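Local coordinates for protein esterase (uncultured bacterium FLS12, PDB 4RGY) that acts as a low-temperature-active alkaline esterase, probably hydrolysing ester substrates by the serine-nucleophile mechanism of alpha/beta hydrolases, at residues T18-V22 / H56-L60; L133-R138 / D188-L194. One frame throughout, in Å; residues are numbered along the deposited sequence.

Contact 1. Residues T18-V22 / H56-L60; sequences TSMTV and HTIWL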
loop_
_atom_site.group_PDB
_atom_site.type_symbol
_atom_site.label_atom_id
_atom_site.label_comp_id
_atom_site.label_asym_id
_atom_site.label_seq_id
_atom_site.Cartn_x
_atom_site.Cartn_y
_atom_site.Cartn_z
ATOM N N THR A 18 6.631 6.101 -10.151
ATOM C CA THR A 18 7.160 6.315 -8.816
ATOM C C THR A 18 5.997 6.488 -7.840
ATOM O O THR A 18 4.842 6.234 -8.193
ATOM C CB THR A 18 8.168 7.498 -8.839
ATOM O OG1 THR A 18 8.815 7.622 -7.565
ATOM C CG2 THR A 18 7.451 8.788 -9.206
ATOM N N SER A 19 6.300 6.876 -6.606
ATOM C CA SER A 19 5.290 6.903 -5.563
ATOM C C SER A 19 5.431 8.114 -4.666
ATOM O O SER A 19 6.518 8.668 -4.541
ATOM C CB SER A 19 5.407 5.650 -4.696
ATOM O OG SER A 19 5.242 4.493 -5.487
ATOM N N MET A 20 4.331 8.519 -4.044
ATOM C CA MET A 20 4.375 9.496 -2.959
ATOM C C MET A 20 3.310 9.148 -1.930
ATOM O O MET A 20 2.359 8.405 -2.214
ATOM C CB MET A 20 4.143 10.916 -3.479
ATOM C CG MET A 20 2.755 11.154 -4.040
ATOM S SD MET A 20 2.605 12.869 -4.562
ATOM C CE MET A 20 1.140 12.774 -5.587
ATOM N N THR A 21 3.472 9.677 -0.717
ATOM C CA THR A 21 2.469 9.532 0.328
ATOM C C THR A 21 1.854 10.895 0.566
ATOM O O THR A 21 2.578 11.883 0.676
ATOM C CB THR A 21 3.123 9.066 1.633
ATOM O OG1 THR A 21 3.829 7.840 1.393
ATOM C CG2 THR A 21 2.087 8.861 2.721
ATOM N N VAL A 22 0.530 10.955 0.628
ATOM C CA VAL A 22 -0.169 12.212 0.867
ATOM C C VAL A 22 -1.139 12.037 2.025
ATOM O O VAL A 22 -1.855 11.037 2.106
ATOM C CB VAL A 22 -0.933 12.674 -0.401
ATOM C CG1 VAL A 22 -1.843 13.852 -0.100
ATOM C CG2 VAL A 22 0.052 13.026 -1.517
ATOM N N HIS A 56 9.610 7.890 0.178
ATOM C CA HIS A 56 8.404 8.657 0.491
ATOM C C HIS A 56 7.633 8.118 1.693
ATOM O O HIS A 56 6.597 8.671 2.049
ATOM C CB HIS A 56 7.474 8.574 -0.719
ATOM C CG HIS A 56 7.089 7.170 -1.050
ATOM N ND1 HIS A 56 7.987 6.262 -1.573
ATOM C CD2 HIS A 56 5.933 6.490 -0.857
ATOM C CE1 HIS A 56 7.393 5.093 -1.717
ATOM N NE2 HIS A 56 6.146 5.204 -1.295
ATOM N N THR A 57 8.104 7.027 2.291
ATOM C CA THR A 57 7.380 6.391 3.398
ATOM C C THR A 57 7.962 6.699 4.780
ATOM O O THR A 57 7.336 6.410 5.800
ATOM C CB THR A 57 7.345 4.843 3.275
ATOM O OG1 THR A 57 8.635 4.303 3.582
ATOM C CG2 THR A 57 6.894 4.380 1.883
ATOM N N ILE A 58 9.177 7.231 4.814
ATOM C CA ILE A 58 9.895 7.325 6.082
ATOM C C ILE A 58 9.277 8.290 7.088
ATOM O O ILE A 58 9.235 7.987 8.289
ATOM C CB ILE A 58 11.394 7.654 5.853
ATOM C CG1 ILE A 58 12.207 7.406 7.121
ATOM C CG2 ILE A 58 11.597 9.087 5.359
ATOM C CD1 ILE A 58 12.583 5.958 7.301
ATOM N N TRP A 59 8.782 9.438 6.631
ATOM C CA TRP A 59 8.177 10.384 7.561
ATOM C C TRP A 59 6.968 9.761 8.267
ATOM O O TRP A 59 6.809 9.903 9.478
ATOM C CB TRP A 59 7.780 11.690 6.863
ATOM C CG TRP A 59 8.890 12.710 6.802
ATOM C CD1 TRP A 59 9.696 12.988 5.744
ATOM C CD2 TRP A 59 9.304 13.584 7.862
ATOM N NE1 TRP A 59 10.594 13.981 6.075
ATOM C CE2 TRP A 59 10.375 14.358 7.374
ATOM C CE3 TRP A 59 8.878 13.779 9.182
ATOM C CZ2 TRP A 59 11.019 15.321 8.150
ATOM C CZ3 TRP A 59 9.520 14.741 9.960
ATOM C CH2 TRP A 59 10.584 15.495 9.439
ATOM N N LEU A 60 6.140 9.040 7.523
ATOM C CA LEU A 60 4.953 8.423 8.106
ATOM C C LEU A 60 5.341 7.341 9.111
ATOM O O LEU A 60 4.711 7.211 10.180
ATOM C CB LEU A 60 4.082 7.821 7.003
ATOM C CG LEU A 60 2.703 7.342 7.462
ATOM C CD1 LEU A 60 1.767 8.517 7.685
ATOM C CD2 LEU A 60 2.107 6.365 6.459
#
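Near one end of an alpha/beta-hydrolase sheet, the antiparallel strand 16-25 meets the turn leading into helix 58-62, where Ser19 and Thr21 both touch His56, the first over its ring, the second at the ring edge and the carbonyl. A strand presents alternate residues to the same side, and this contact uses that rule directly: Ser19 and Thr21 both point toward the turn, whereas Met20, between them, points away and packs on Val77 of the neighbouring strand. Ser19 CB lies over one face of the imidazole in a CH-pi contact, 3.7 Å from the centroid of the His56 ring and 22° off the ring normal, nearest the NE2 and CE1 side. Across the other face stands Thr57 CG2, from the very next residue, 3.4 Å above the plane of the His56 ring, so a carbon lies over each face, both displaced toward the rim of the ring. The ring can reach the strand because His56 CG sits between its backbone N and carbonyl carbon (chi1 60°).

Thr21 approaches at about a right angle to the histidine side chain. Its OG1 is at the ring edge, close to the plane, 3.4 Å from His56 CD2. This buried hydroxyl also lies 3.0 Å from His56 O and is hydrogen-bonded to Gln6 OE1 of strand 2-11. Ser19 OG is turned beside its own backbone N and hydrogen-bonds to Asp8 OD1 of its own chain, on strand 2-11, whereas Thr57 packs on Asp8 of the second subunit. In this family the loop after the third strand, here 45-49, commonly carries oxyanion-hole residues; the turn at His56 belongs to that loop, held against the second strand, one in from the edge of the sheet characteristic of the alpha/beta-hydrolase fold.

Contact 2. Residues L133-R138 / D188-L194; sequences LKLGMR and DHDLFAL
Arg138 shows how a helix-end arginine can serve two kinds of partner: it runs across Leu194 and ends on Asp188, in the turn ahead of the neighbouring helix. From CB the chain turns at CG, which rests 3.8 Å from Leu194 CD1; CD then lies 3.7 Å from Leu194 CD2. Folding at both chi2 (-83°) and chi3 (-69°) brings the guanidinium back toward Asp188, whose CB covers one of its faces. Guanidinium and carboxylate are stacked, their planes 7° apart. The salt bridge from Arg138 NH2 to Asp188 OD2 is long (3.9 Å) and one of charges alone, since that oxygen lies well out of the guanidinium plane with no N-H aimed at it. NH1 gives a weak hydrogen bond to Asp188 O (3.0 Å). It also donates to a water at the guanidinium edge, in its plane (2.8 Å), which donates weakly to Asp188 OD1.

Helix 127-138, which in an alpha/beta hydrolase follows the nucleophile elbow, packs against helix 191-200 and the turn leading into it, where the N-cap, Asp190, accepts from Phe192 N. Between the helices Met137 bends at its thioether, bringing CE within 3.9 Å of Leu191 CD2. Extended Lys134 places NZ on Tyr86 O and on a water that also bonds to His189 ND1.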
loop_
_atom_site.group_PDB
_atom_site.type_symbol
_atom_site.label_atom_id
_atom_site.label_comp_id
_atom_site.label_asym_id
_atom_site.label_seq_id
_atom_site.Cartn_x
_atom_site.Cartn_y
_atom_site.Cartn_z
ATOM N N LEU A 133 15.487 24.323 1.592
ATOM C CA LEU A 133 16.062 25.661 1.515
ATOM C C LEU A 133 16.408 26.047 0.076
ATOM O O LEU A 133 16.294 27.214 -0.296
ATOM C CB LEU A 133 17.275 25.806 2.437
ATOM C CG LEU A 133 16.983 25.679 3.930
ATOM C CD1 LEU A 133 18.236 25.952 4.720
ATOM C CD2 LEU A 133 15.870 26.631 4.347
ATOM N N LYS A 134 16.807 25.076 -0.741
ATOM C CA LYS A 134 17.003 25.331 -2.162
ATOM C C LYS A 134 15.703 25.791 -2.830
ATOM O O LYS A 134 15.683 26.771 -3.576
ATOM C CB LYS A 134 17.578 24.096 -2.855
ATOM C CG LYS A 134 17.918 24.315 -4.319
ATOM C CD LYS A 134 18.406 23.013 -4.958
ATOM C CE LYS A 134 18.574 23.135 -6.462
ATOM N NZ LYS A 134 18.866 21.803 -7.104
ATOM N N LEU A 135 14.611 25.084 -2.551
ATOM C CA LEU A 135 13.302 25.487 -3.056
ATOM C C LEU A 135 12.920 26.885 -2.580
ATOM O O LEU A 135 12.497 27.721 -3.383
ATOM C CB LEU A 135 12.233 24.476 -2.640
ATOM C CG LEU A 135 12.244 23.198 -3.488
ATOM C CD1 LEU A 135 11.458 22.112 -2.768
ATOM C CD2 LEU A 135 11.665 23.424 -4.885
ATOM N N GLY A 136 13.085 27.148 -1.286
ATOM C CA GLY A 136 12.682 28.425 -0.731
ATOM C C GLY A 136 13.493 29.584 -1.281
ATOM O O GLY A 136 12.960 30.683 -1.471
ATOM N N MET A 137 14.773 29.349 -1.548
ATOM C CA MET A 137 15.652 30.428 -1.991
ATOM C C MET A 137 15.757 30.562 -3.514
ATOM O O MET A 137 16.136 31.627 -4.024
ATOM C CB MET A 137 17.029 30.307 -1.329
ATOM C CG MET A 137 16.963 30.480 0.191
ATOM S SD MET A 137 18.587 30.759 0.922
ATOM C CE MET A 137 19.283 29.124 0.851
ATOM N N ARG A 138 15.432 29.498 -4.246
ATOM C CA ARG A 138 15.370 29.573 -5.706
ATOM C C ARG A 138 13.997 30.052 -6.145
ATOM O O ARG A 138 13.866 30.755 -7.153
ATOM C CB ARG A 138 15.695 28.221 -6.353
ATOM C CG ARG A 138 17.149 27.788 -6.221
ATOM C CD ARG A 138 18.043 28.430 -7.288
ATOM N NE ARG A 138 17.730 27.890 -8.610
ATOM C CZ ARG A 138 18.247 26.767 -9.102
ATOM N NH1 ARG A 138 19.136 26.076 -8.392
ATOM N NH2 ARG A 138 17.878 26.337 -10.306
ATOM N N ASP A 188 24.432 27.736 -8.515
ATOM C CA ASP A 188 23.037 27.724 -8.089
ATOM C C ASP A 188 22.681 26.536 -7.188
ATOM O O ASP A 188 21.550 26.456 -6.705
ATOM C CB ASP A 188 22.068 27.847 -9.278
ATOM C CG ASP A 188 22.190 26.711 -10.273
ATOM O OD1 ASP A 188 22.869 25.700 -9.988
ATOM O OD2 ASP A 188 21.582 26.840 -11.355
ATOM N N HIS A 189 23.641 25.633 -6.975
ATOM C CA HIS A 189 23.482 24.510 -6.050
ATOM C C HIS A 189 23.869 24.911 -4.628
ATOM O O HIS A 189 23.538 24.232 -3.666
ATOM C CB HIS A 189 24.375 23.323 -6.428
ATOM C CG HIS A 189 24.254 22.869 -7.849
ATOM N ND1 HIS A 189 23.276 21.998 -8.270
ATOM C CD2 HIS A 189 25.024 23.128 -8.933
ATOM C CE1 HIS A 189 23.434 21.756 -9.561
ATOM N NE2 HIS A 189 24.493 22.419 -9.983
ATOM N N ASP A 190 24.641 25.986 -4.523
ATOM C CA ASP A 190 25.290 26.374 -3.275
ATOM C C ASP A 190 24.381 27.266 -2.446
ATOM O O ASP A 190 24.138 28.426 -2.804
ATOM C CB ASP A 190 26.581 27.102 -3.652
ATOM C CG ASP A 190 27.372 27.606 -2.462
ATOM O OD1 ASP A 190 26.984 27.384 -1.297
ATOM O OD2 ASP A 190 28.443 28.217 -2.728
ATOM N N LEU A 191 23.846 26.717 -1.354
ATOM C CA LEU A 191 22.937 27.485 -0.493
ATOM C C LEU A 191 23.571 28.763 0.051
ATOM O O LEU A 191 22.857 29.734 0.320
ATOM C CB LEU A 191 22.428 26.649 0.685
ATOM C CG LEU A 191 21.646 25.383 0.370
ATOM C CD1 LEU A 191 21.163 24.796 1.678
ATOM C CD2 LEU A 191 20.477 25.694 -0.546
ATOM N N PHE A 192 24.892 28.767 0.211
ATOM C CA PHE A 192 25.573 29.965 0.701
ATOM C C PHE A 192 25.432 31.098 -0.312
ATOM O O PHE A 192 25.159 32.239 0.061
ATOM C CB PHE A 192 27.043 29.677 1.012
ATOM C CG PHE A 192 27.256 28.836 2.237
ATOM C CD1 PHE A 192 26.871 27.494 2.260
ATOM C CD2 PHE A 192 27.828 29.385 3.376
ATOM C CE1 PHE A 192 27.057 26.717 3.399
ATOM C CE2 PHE A 192 28.032 28.615 4.507
ATOM C CZ PHE A 192 27.648 27.279 4.525
ATOM N N ALA A 193 25.575 30.772 -1.594
ATOM C CA ALA A 193 25.388 31.746 -2.662
ATOM C C ALA A 193 23.934 32.175 -2.776
ATOM O O ALA A 193 23.631 33.361 -2.960
ATOM C CB ALA A 193 25.884 31.173 -3.999
ATOM N N LEU A 194 23.016 31.217 -2.674
ATOM C CA LEU A 194 21.601 31.538 -2.742
ATOM C C LEU A 194 21.202 32.489 -1.609
ATOM O O LEU A 194 20.400 33.404 -1.818
ATOM C CB LEU A 194 20.748 30.265 -2.719
ATOM C CG LEU A 194 20.967 29.299 -3.902
ATOM C CD1 LEU A 194 20.056 28.098 -3.751
ATOM C CD2 LEU A 194 20.740 29.961 -5.255
HETATM O O HOH W 1 21.390 21.030 -6.333
HETATM O O HOH W 2 20.921 23.947 -8.974
#

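Contacts 1 and 2 lie on opposite sides of the centre of the chain, their centres 24 Å apart and their nearest atoms about 12 Å apart, so neither touches the other. Along the sequence they follow in series, contact 1 closing before contact 2 opens. The putative catalytic machinery offers a common reference. Ser126, on a nucleophile-elbow pattern with Asp216 and His245 in triad geometry, immediately precedes helix 127-138, whose far end carries contact 2; contact 1 instead involves the loop after strand 45-49. One packs a loop on the second strand of the sheet, beside a second subunit; the other joins the end of one helix to the start of another and the turn before it, with no other chain touching it.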